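Local coordinates for protein pectate lyase 1 (PDB 1PXZ) that cleaves pectate weakly by calcium-dependent elimination and is the major allergen of cedar pollen, built on a parallel beta-helix, at residues A[16-21]-A[91-96]; A[39-44]-A[58-63]; A[319-322]-A[326-329]. All blocks are in the same frame, centred on the assembly; numbering follows the deposited sequence.

Interaction 1 of 3, residues A[16-21]-A[91-96]; sequences QNRMKL and TIDGRG
Arg-18 reaches across to Asp-93 and Arg-95, and Arg-95 reaches back. The side chain of Arg-18 is extended from CG to NE and runs past that of Arg-95 in the opposite direction. Its end grips one backbone oxygen with two nitrogens. Arg-18 NH2 lies 2.9 Å from Arg-95 O and Arg-18 NH1 3.1 Å from the same atom. Both come from one face of that carbonyl, and the oxygen sits close to the guanidinium plane. Arg-18 NH1 also makes a salt bridge to Asp-93 OD2 at 2.8 Å, although as a hydrogen bond it is weak. The backbone of Arg-18 takes part too: its O accepts from Arg-95 NH2 at 2.9 Å. A water links Asn-17 O to Arg-95 NH1. Further along, Leu-21 lays CD2 over one face of the Arg-95 guanidinium, 4.0 Å above the plane and toward its rim.

Arg-95 is bent at chi3 (-62°), which brings it side-on to Asp-93, with NE on OD1 at 2.9 Å and NH2 on OD2. The backbone N of Arg-95 also binds Asp-93 OD1, closing an Asx turn at the end of strand 90-93. Trp-8 adds a cation-pi contact to Arg-95, and Trp-69 NE1 bonds Asp-93 OD2. The buried Asp-93 carboxylate binds both guanidinium groups in one salt-bridge network and probably balances part of their charge, tying the loop before strand 39-43 to strand 90-93.

Interaction 2 of 3, residues A[39-44]-A[58-63]; sequences DFYTVT and LRYGAT
Leu-58 meets Val-43 at the start of helix 58-63. Val-43 CG2 rests 3.9 Å from Leu-58 CA, and the same methyl lies 4.1 Å from Leu-58 CD1. The CB of Leu-58 points away from the strand, and it is CA and the CD1 methyl that touch Val-43. Next, Tyr-60 crosses Tyr-41 at about a right angle. Tyr-60 CD2 approaches Tyr-41 OH at 3.5 Å and Tyr-41 CE1 at 3.7 Å.

The helix follows strand 39-43 in sequence and precedes strand 68-72, which pairs in parallel with strand 39-43. It lies in the connection between these strands at one end of the parallel beta-helix. The short helix segment runs nearly antiparallel to the strand, at 159°, with the axes 8.4 Å apart.

Gly-61 then lies over one face of the Tyr-41 ring. Its CA is 3.7 Å from the ring centroid, a CH-pi contact 15° off the normal. Tyr-41 holds CG opposite its own backbone N (chi1 176°), which carries the ring out to the helix. Having no side chain, Gly-61 lets the ring lie directly against the helix backbone. Beyond the ring, Tyr-41 OH hydrogen-bonds to Thr-57 O and Gly-56 N in the loop leading into the helix.

Interaction 3 of 3, residues A[319-322]-A[326-329]; sequences NIYN and AFKV
Tyr-321 sets its CB against the backbone of Ala-326 and its ring atom CE2 against Phe-327 CE1. Tyr-321 CB is 3.7 Å from Ala-326 N and 4.0 Å from Ala-326 CB. Farther out, Tyr-321 CE2 comes within 3.5 Å of Phe-327 CE1. The two rings meet obliquely, with planes at 41° and centroids 5.6 Å apart. Tyr-321 OH lies 3.7 Å from the same Phe-327 CE1, but its polar partners are elsewhere. It hydrogen-bonds to Thr-216 OG1 and His-239 ND1, which fix the far end of the ring. Phe-327 sets CG between its backbone N and carbonyl carbon (chi1 62°), and this brings the ring round toward Tyr-321.

The backbones are joined where the chain turns back. Ala-326 N donates to Asn-322 O at 3.0 Å, almost in line with the C=O bond. The N-H itself is less straight, at 141°. The residues between help to close the turn: Asn-322 OD1 accepts from Asn-324 N, and Glu-325 OE1 accepts from Asn-322 N.

Inward, Ile-320 and Val-329 pack on strands 237-241 and 260-264, and Phe-327 touches Val-26. The contact is a turn closed by one backbone hydrogen bond, in the C-terminal part of the chain, packed on the outside of the parallel beta-helix, the core fold of polysaccharide lyase family 1.

Overall arrangement
Interactions 1 and 2 are neighbours, with centres about 13 Å apart. They touch through Phe-40, which packs on Arg-18 and Met-19. Both reach the same run of parallel strands: 39-43, 68-72 and 90-93 lie side by side. In sequence, interaction 2 falls between the two segments of interaction 1. Interaction 3 comes last, after both have closed. Its centre is about 25 Å from that of interaction 1 and about 34 Å from that of interaction 2, and it touches neither. It packs on strands 237-241 and 260-264, later in the stack. The contacts join the loop before strand 39-43, the helix after it and the C-terminal tail to the parallel strands, away from the probable calcium site.

Interaction 1 of 3, residues A[16-21]-A[91-96]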
loop_
_atom_site.group_PDB
_atom_site.type_symbol
_atom_site.label_atom_id
_atom_site.label_comp_id
_atom_site.label_asym_id
_atom_site.label_seq_id
_atom_site.Cartn_x
_atom_site.Cartn_y
_atom_site.Cartn_z
ATOM N N GLN A 16 -11.534 21.428 6.525
ATOM C CA GLN A 16 -11.710 22.013 7.869
ATOM C C GLN A 16 -11.741 20.923 8.929
ATOM O O GLN A 16 -11.787 21.221 10.125
ATOM C CB GLN A 16 -12.960 22.903 7.898
ATOM C CG GLN A 16 -14.251 22.126 7.800
ATOM C CD GLN A 16 -15.439 22.996 7.436
ATOM O OE1 GLN A 16 -15.335 24.206 7.234
ATOM N NE2 GLN A 16 -16.608 22.354 7.360
ATOM N N ASN A 17 -11.692 19.655 8.503
ATOM C CA ASN A 17 -11.633 18.570 9.484
ATOM C C ASN A 17 -10.740 17.441 8.986
ATOM O O ASN A 17 -11.199 16.325 8.750
ATOM C CB ASN A 17 -13.047 18.078 9.762
ATOM C CG ASN A 17 -13.195 17.174 10.958
ATOM O OD1 ASN A 17 -14.340 16.787 11.233
ATOM N ND2 ASN A 17 -12.127 16.837 11.659
ATOM N N ARG A 18 -9.444 17.724 8.826
ATOM C CA ARG A 18 -8.586 16.703 8.218
ATOM C C ARG A 18 -8.564 15.427 9.048
ATOM O O ARG A 18 -8.374 14.353 8.476
ATOM C CB ARG A 18 -7.147 17.191 8.046
ATOM C CG ARG A 18 -6.913 18.241 6.962
ATOM C CD ARG A 18 -5.456 18.728 7.078
ATOM N NE ARG A 18 -5.120 19.710 6.056
ATOM C CZ ARG A 18 -4.675 19.375 4.849
ATOM N NH1 ARG A 18 -4.516 18.082 4.529
ATOM N NH2 ARG A 18 -4.384 20.332 3.975
ATOM N N MET A 19 -8.709 15.451 10.379
ATOM C CA MET A 19 -8.459 14.179 11.064
ATOM C C MET A 19 -9.650 13.235 11.041
ATOM O O MET A 19 -9.593 12.110 11.539
ATOM C CB MET A 19 -8.034 14.454 12.510
ATOM C CG MET A 19 -6.709 15.236 12.575
ATOM S SD MET A 19 -6.154 15.268 14.283
ATOM C CE MET A 19 -4.527 15.980 14.183
ATOM N N LYS A 20 -10.760 13.673 10.445
ATOM C CA LYS A 20 -11.885 12.746 10.306
ATOM C C LYS A 20 -11.476 11.526 9.489
ATOM O O LYS A 20 -11.986 10.434 9.726
ATOM C CB LYS A 20 -13.055 13.445 9.629
ATOM C CG LYS A 20 -14.318 12.611 9.515
ATOM C CD LYS A 20 -15.491 13.487 9.125
ATOM C CE LYS A 20 -16.803 12.745 9.365
ATOM N NZ LYS A 20 -17.826 13.130 8.353
ATOM N N LEU A 21 -10.569 11.722 8.538
ATOM C CA LEU A 21 -10.033 10.607 7.745
ATOM C C LEU A 21 -9.649 9.417 8.601
ATOM O O LEU A 21 -9.896 8.256 8.262
ATOM C CB LEU A 21 -8.811 11.108 6.953
ATOM C CG LEU A 21 -8.099 10.057 6.098
ATOM C CD1 LEU A 21 -8.969 9.629 4.926
ATOM C CD2 LEU A 21 -6.747 10.577 5.631
ATOM N N THR A 91 0.731 10.825 10.434
ATOM C CA THR A 91 -0.001 10.877 9.172
ATOM C C THR A 91 0.804 11.773 8.236
ATOM O O THR A 91 1.230 12.843 8.681
ATOM C CB THR A 91 -1.419 11.435 9.325
ATOM O OG1 THR A 91 -2.133 10.509 10.163
ATOM C CG2 THR A 91 -2.123 11.533 7.981
ATOM N N ILE A 92 1.027 11.310 7.018
ATOM C CA ILE A 92 1.523 12.280 6.000
ATOM C C ILE A 92 0.349 12.469 5.060
ATOM O O ILE A 92 -0.067 11.512 4.411
ATOM C CB ILE A 92 2.808 11.780 5.356
ATOM C CG1 ILE A 92 3.845 11.381 6.430
ATOM C CG2 ILE A 92 3.357 12.789 4.357
ATOM C CD1 ILE A 92 5.180 10.942 5.835
ATOM N N ASP A 93 -0.209 13.667 5.033
ATOM C CA ASP A 93 -1.479 13.955 4.370
ATOM C C ASP A 93 -1.265 14.950 3.237
ATOM O O ASP A 93 -1.065 16.144 3.502
ATOM C CB ASP A 93 -2.461 14.451 5.443
ATOM C CG ASP A 93 -3.776 15.018 4.975
ATOM O OD1 ASP A 93 -4.167 14.912 3.791
ATOM O OD2 ASP A 93 -4.515 15.634 5.788
ATOM N N GLY A 94 -1.314 14.511 1.979
ATOM C CA GLY A 94 -1.140 15.381 0.824
ATOM C C GLY A 94 -2.349 16.121 0.311
ATOM O O GLY A 94 -2.326 16.761 -0.748
ATOM N N ARG A 95 -3.494 16.057 1.001
ATOM C CA ARG A 95 -4.674 16.763 0.535
ATOM C C ARG A 95 -4.409 18.269 0.569
ATOM O O ARG A 95 -3.884 18.728 1.580
ATOM C CB ARG A 95 -5.924 16.465 1.381
ATOM C CG ARG A 95 -6.412 15.013 1.114
ATOM C CD ARG A 95 -7.514 14.679 2.121
ATOM N NE ARG A 95 -7.023 14.730 3.502
ATOM C CZ ARG A 95 -7.767 14.478 4.575
ATOM N NH1 ARG A 95 -9.053 14.155 4.422
ATOM N NH2 ARG A 95 -7.244 14.552 5.795
ATOM N N GLY A 96 -4.790 18.927 -0.520
ATOM C CA GLY A 96 -4.698 20.380 -0.519
ATOM C C GLY A 96 -3.414 20.847 -1.163
ATOM O O GLY A 96 -3.184 22.042 -1.333
HETATM O O HOH W 1 -10.922 14.360 6.713
#

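Interaction 2 of 3, residues A[39-44]-A[58-63]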
loop_
_atom_site.group_PDB
_atom_site.type_symbol
_atom_site.label_atom_id
_atom_site.label_comp_id
_atom_site.label_asym_id
_atom_site.label_seq_id
_atom_site.Cartn_x
_atom_site.Cartn_y
_atom_site.Cartn_z
ATOM N N ASP A 39 -0.542 17.090 17.073
ATOM C CA ASP A 39 -0.682 18.409 16.476
ATOM C C ASP A 39 -0.550 18.329 14.961
ATOM O O ASP A 39 0.109 17.419 14.452
ATOM C CB ASP A 39 0.426 19.370 16.936
ATOM C CG ASP A 39 0.604 19.382 18.442
ATOM O OD1 ASP A 39 -0.406 19.646 19.131
ATOM O OD2 ASP A 39 1.730 19.134 18.924
ATOM N N PHE A 40 -1.121 19.308 14.264
ATOM C CA PHE A 40 -0.797 19.464 12.862
ATOM C C PHE A 40 0.642 19.972 12.721
ATOM O O PHE A 40 1.042 20.816 13.514
ATOM C CB PHE A 40 -1.733 20.443 12.169
ATOM C CG PHE A 40 -3.162 19.924 12.009
ATOM C CD1 PHE A 40 -3.426 18.882 11.133
ATOM C CD2 PHE A 40 -4.199 20.493 12.723
ATOM C CE1 PHE A 40 -4.731 18.421 10.976
ATOM C CE2 PHE A 40 -5.497 20.027 12.585
ATOM C CZ PHE A 40 -5.760 18.980 11.709
ATOM N N TYR A 41 1.380 19.478 11.747
ATOM C CA TYR A 41 2.744 19.875 11.414
ATOM C C TYR A 41 2.769 20.301 9.952
ATOM O O TYR A 41 2.394 19.536 9.053
ATOM C CB TYR A 41 3.759 18.745 11.673
ATOM C CG TYR A 41 5.180 19.094 11.238
ATOM C CD1 TYR A 41 6.054 19.725 12.112
ATOM C CD2 TYR A 41 5.665 18.799 9.968
ATOM C CE1 TYR A 41 7.343 20.034 11.698
ATOM C CE2 TYR A 41 6.933 19.102 9.535
ATOM C CZ TYR A 41 7.782 19.736 10.430
ATOM O OH TYR A 41 9.048 20.024 9.982
ATOM N N THR A 42 3.274 21.499 9.661
ATOM C CA THR A 42 3.257 21.934 8.265
ATOM C C THR A 42 4.659 21.910 7.678
ATOM O O THR A 42 5.584 22.469 8.283
ATOM C CB THR A 42 2.656 23.355 8.112
ATOM O OG1 THR A 42 1.314 23.367 8.625
ATOM C CG2 THR A 42 2.622 23.743 6.639
ATOM N N VAL A 43 4.788 21.263 6.532
ATOM C CA VAL A 43 6.024 21.279 5.762
ATOM C C VAL A 43 6.069 22.588 4.973
ATOM O O VAL A 43 5.197 22.802 4.126
ATOM C CB VAL A 43 6.169 20.084 4.794
ATOM C CG1 VAL A 43 7.471 20.200 4.023
ATOM C CG2 VAL A 43 6.093 18.779 5.577
ATOM N N THR A 44 7.064 23.417 5.312
ATOM C CA THR A 44 7.204 24.697 4.623
ATOM C C THR A 44 8.444 24.727 3.738
ATOM O O THR A 44 8.627 25.685 3.014
ATOM C CB THR A 44 7.288 25.852 5.641
ATOM O OG1 THR A 44 8.371 25.576 6.543
ATOM C CG2 THR A 44 6.006 25.860 6.452
ATOM N N LEU A 58 10.222 17.959 5.743
ATOM C CA LEU A 58 9.429 16.730 5.889
ATOM C C LEU A 58 10.093 15.773 6.856
ATOM O O LEU A 58 9.470 15.145 7.727
ATOM C CB LEU A 58 9.250 16.120 4.492
ATOM C CG LEU A 58 8.578 14.743 4.475
ATOM C CD1 LEU A 58 7.215 14.823 5.136
ATOM C CD2 LEU A 58 8.473 14.224 3.039
ATOM N N ARG A 59 11.426 15.612 6.748
ATOM C CA ARG A 59 12.083 14.629 7.610
ATOM C C ARG A 59 12.010 15.034 9.071
ATOM O O ARG A 59 11.857 14.179 9.938
ATOM C CB ARG A 59 13.540 14.396 7.213
ATOM C CG ARG A 59 14.223 13.281 8.022
ATOM C CD ARG A 59 15.685 13.197 7.574
ATOM N NE ARG A 59 15.815 12.900 6.147
ATOM C CZ ARG A 59 15.863 11.670 5.656
ATOM N NH1 ARG A 59 15.792 10.603 6.447
ATOM N NH2 ARG A 59 15.988 11.505 4.351
ATOM N N TYR A 60 12.110 16.329 9.377
ATOM C CA TYR A 60 11.927 16.697 10.791
ATOM C C TYR A 60 10.570 16.255 11.300
ATOM O O TYR A 60 10.423 15.665 12.358
ATOM C CB TYR A 60 12.071 18.215 10.930
ATOM C CG TYR A 60 11.966 18.746 12.350
ATOM C CD1 TYR A 60 13.098 18.869 13.148
ATOM C CD2 TYR A 60 10.746 19.131 12.889
ATOM C CE1 TYR A 60 13.026 19.353 14.451
ATOM C CE2 TYR A 60 10.663 19.613 14.183
ATOM C CZ TYR A 60 11.795 19.723 14.953
ATOM O OH TYR A 60 11.665 20.212 16.236
ATOM N N GLY A 61 9.482 16.566 10.600
ATOM C CA GLY A 61 8.217 16.158 11.219
ATOM C C GLY A 61 8.065 14.649 11.250
ATOM O O GLY A 61 7.524 14.079 12.203
ATOM N N ALA A 62 8.537 13.980 10.197
ATOM C CA ALA A 62 8.340 12.523 10.111
ATOM C C ALA A 62 9.129 11.769 11.163
ATOM O O ALA A 62 8.789 10.645 11.516
ATOM C CB ALA A 62 8.719 12.048 8.715
ATOM N N THR A 63 10.212 12.349 11.712
ATOM C CA THR A 63 11.012 11.611 12.671
ATOM C C THR A 63 10.702 11.970 14.125
ATOM O O THR A 63 11.341 11.412 15.029
ATOM C CB THR A 63 12.529 11.861 12.455
ATOM O OG1 THR A 63 12.750 13.277 12.410
ATOM C CG2 THR A 63 12.978 11.282 11.120
#

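Interaction 3 of 3, residues A[319-322]-A[326-329]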
loop_
_atom_site.group_PDB
_atom_site.type_symbol
_atom_site.label_atom_id
_atom_site.label_comp_id
_atom_site.label_asym_id
_atom_site.label_seq_id
_atom_site.Cartn_x
_atom_site.Cartn_y
_atom_site.Cartn_z
ATOM N N ASN A 319 -15.036 -14.851 6.092
ATOM C CA ASN A 319 -15.163 -14.687 7.545
ATOM C C ASN A 319 -13.814 -14.408 8.201
ATOM O O ASN A 319 -13.236 -15.230 8.914
ATOM C CB ASN A 319 -15.815 -15.922 8.167
ATOM C CG ASN A 319 -16.553 -15.573 9.446
ATOM O OD1 ASN A 319 -17.488 -16.274 9.827
ATOM N ND2 ASN A 319 -16.133 -14.495 10.099
ATOM N N ILE A 320 -13.275 -13.212 7.950
ATOM C CA ILE A 320 -11.924 -12.899 8.410
ATOM C C ILE A 320 -11.837 -11.655 9.280
ATOM O O ILE A 320 -10.792 -11.501 9.920
ATOM C CB ILE A 320 -11.000 -12.739 7.172
ATOM C CG1 ILE A 320 -11.422 -11.668 6.173
ATOM C CG2 ILE A 320 -10.870 -14.089 6.453
ATOM C CD1 ILE A 320 -10.409 -11.354 5.081
ATOM N N TYR A 321 -12.855 -10.805 9.279
ATOM C CA TYR A 321 -12.874 -9.504 9.927
ATOM C C TYR A 321 -13.732 -9.461 11.192
ATOM O O TYR A 321 -14.795 -10.080 11.196
ATOM C CB TYR A 321 -13.476 -8.457 8.989
ATOM C CG TYR A 321 -12.632 -8.121 7.779
ATOM C CD1 TYR A 321 -11.260 -7.920 7.911
ATOM C CD2 TYR A 321 -13.206 -8.010 6.520
ATOM C CE1 TYR A 321 -10.472 -7.612 6.805
ATOM C CE2 TYR A 321 -12.426 -7.702 5.414
ATOM C CZ TYR A 321 -11.066 -7.504 5.564
ATOM O OH TYR A 321 -10.269 -7.196 4.464
ATOM N N ASN A 322 -13.340 -8.718 12.208
ATOM C CA ASN A 322 -14.200 -8.422 13.353
ATOM C C ASN A 322 -15.058 -7.206 13.053
ATOM O O ASN A 322 -15.027 -6.613 11.976
ATOM C CB ASN A 322 -13.370 -8.230 14.622
ATOM C CG ASN A 322 -12.504 -6.994 14.642
ATOM O OD1 ASN A 322 -12.867 -5.921 14.178
ATOM N ND2 ASN A 322 -11.295 -7.087 15.192
ATOM N N ALA A 326 -14.827 -5.036 9.381
ATOM C CA ALA A 326 -15.673 -5.534 8.311
ATOM C C ALA A 326 -16.178 -4.410 7.430
ATOM O O ALA A 326 -16.438 -3.309 7.917
ATOM C CB ALA A 326 -16.882 -6.288 8.894
ATOM N N PHE A 327 -16.347 -4.683 6.132
ATOM C CA PHE A 327 -16.972 -3.706 5.267
ATOM C C PHE A 327 -17.624 -4.402 4.075
ATOM O O PHE A 327 -17.271 -5.536 3.747
ATOM C CB PHE A 327 -15.924 -2.720 4.758
ATOM C CG PHE A 327 -14.832 -3.376 3.924
ATOM C CD1 PHE A 327 -13.794 -4.053 4.535
ATOM C CD2 PHE A 327 -14.874 -3.296 2.545
ATOM C CE1 PHE A 327 -12.784 -4.638 3.785
ATOM C CE2 PHE A 327 -13.863 -3.865 1.779
ATOM C CZ PHE A 327 -12.817 -4.521 2.407
ATOM N N LYS A 328 -18.547 -3.717 3.434
ATOM C CA LYS A 328 -19.266 -4.353 2.329
ATOM C C LYS A 328 -18.442 -4.435 1.056
ATOM O O LYS A 328 -17.847 -3.449 0.632
ATOM C CB LYS A 328 -20.538 -3.547 2.024
ATOM C CG LYS A 328 -21.475 -4.280 1.069
ATOM C CD LYS A 328 -22.799 -3.542 0.935
ATOM C CE LYS A 328 -23.649 -3.648 2.192
ATOM N NZ LYS A 328 -24.073 -2.315 2.709
ATOM N N VAL A 329 -18.423 -5.598 0.429
ATOM C CA VAL A 329 -17.806 -5.776 -0.876
ATOM C C VAL A 329 -18.912 -5.991 -1.902
ATOM O O VAL A 329 -19.755 -6.887 -1.728
ATOM C CB VAL A 329 -16.817 -6.948 -0.846
ATOM C CG1 VAL A 329 -16.110 -7.102 -2.189
ATOM C CG2 VAL A 329 -15.778 -6.762 0.260
#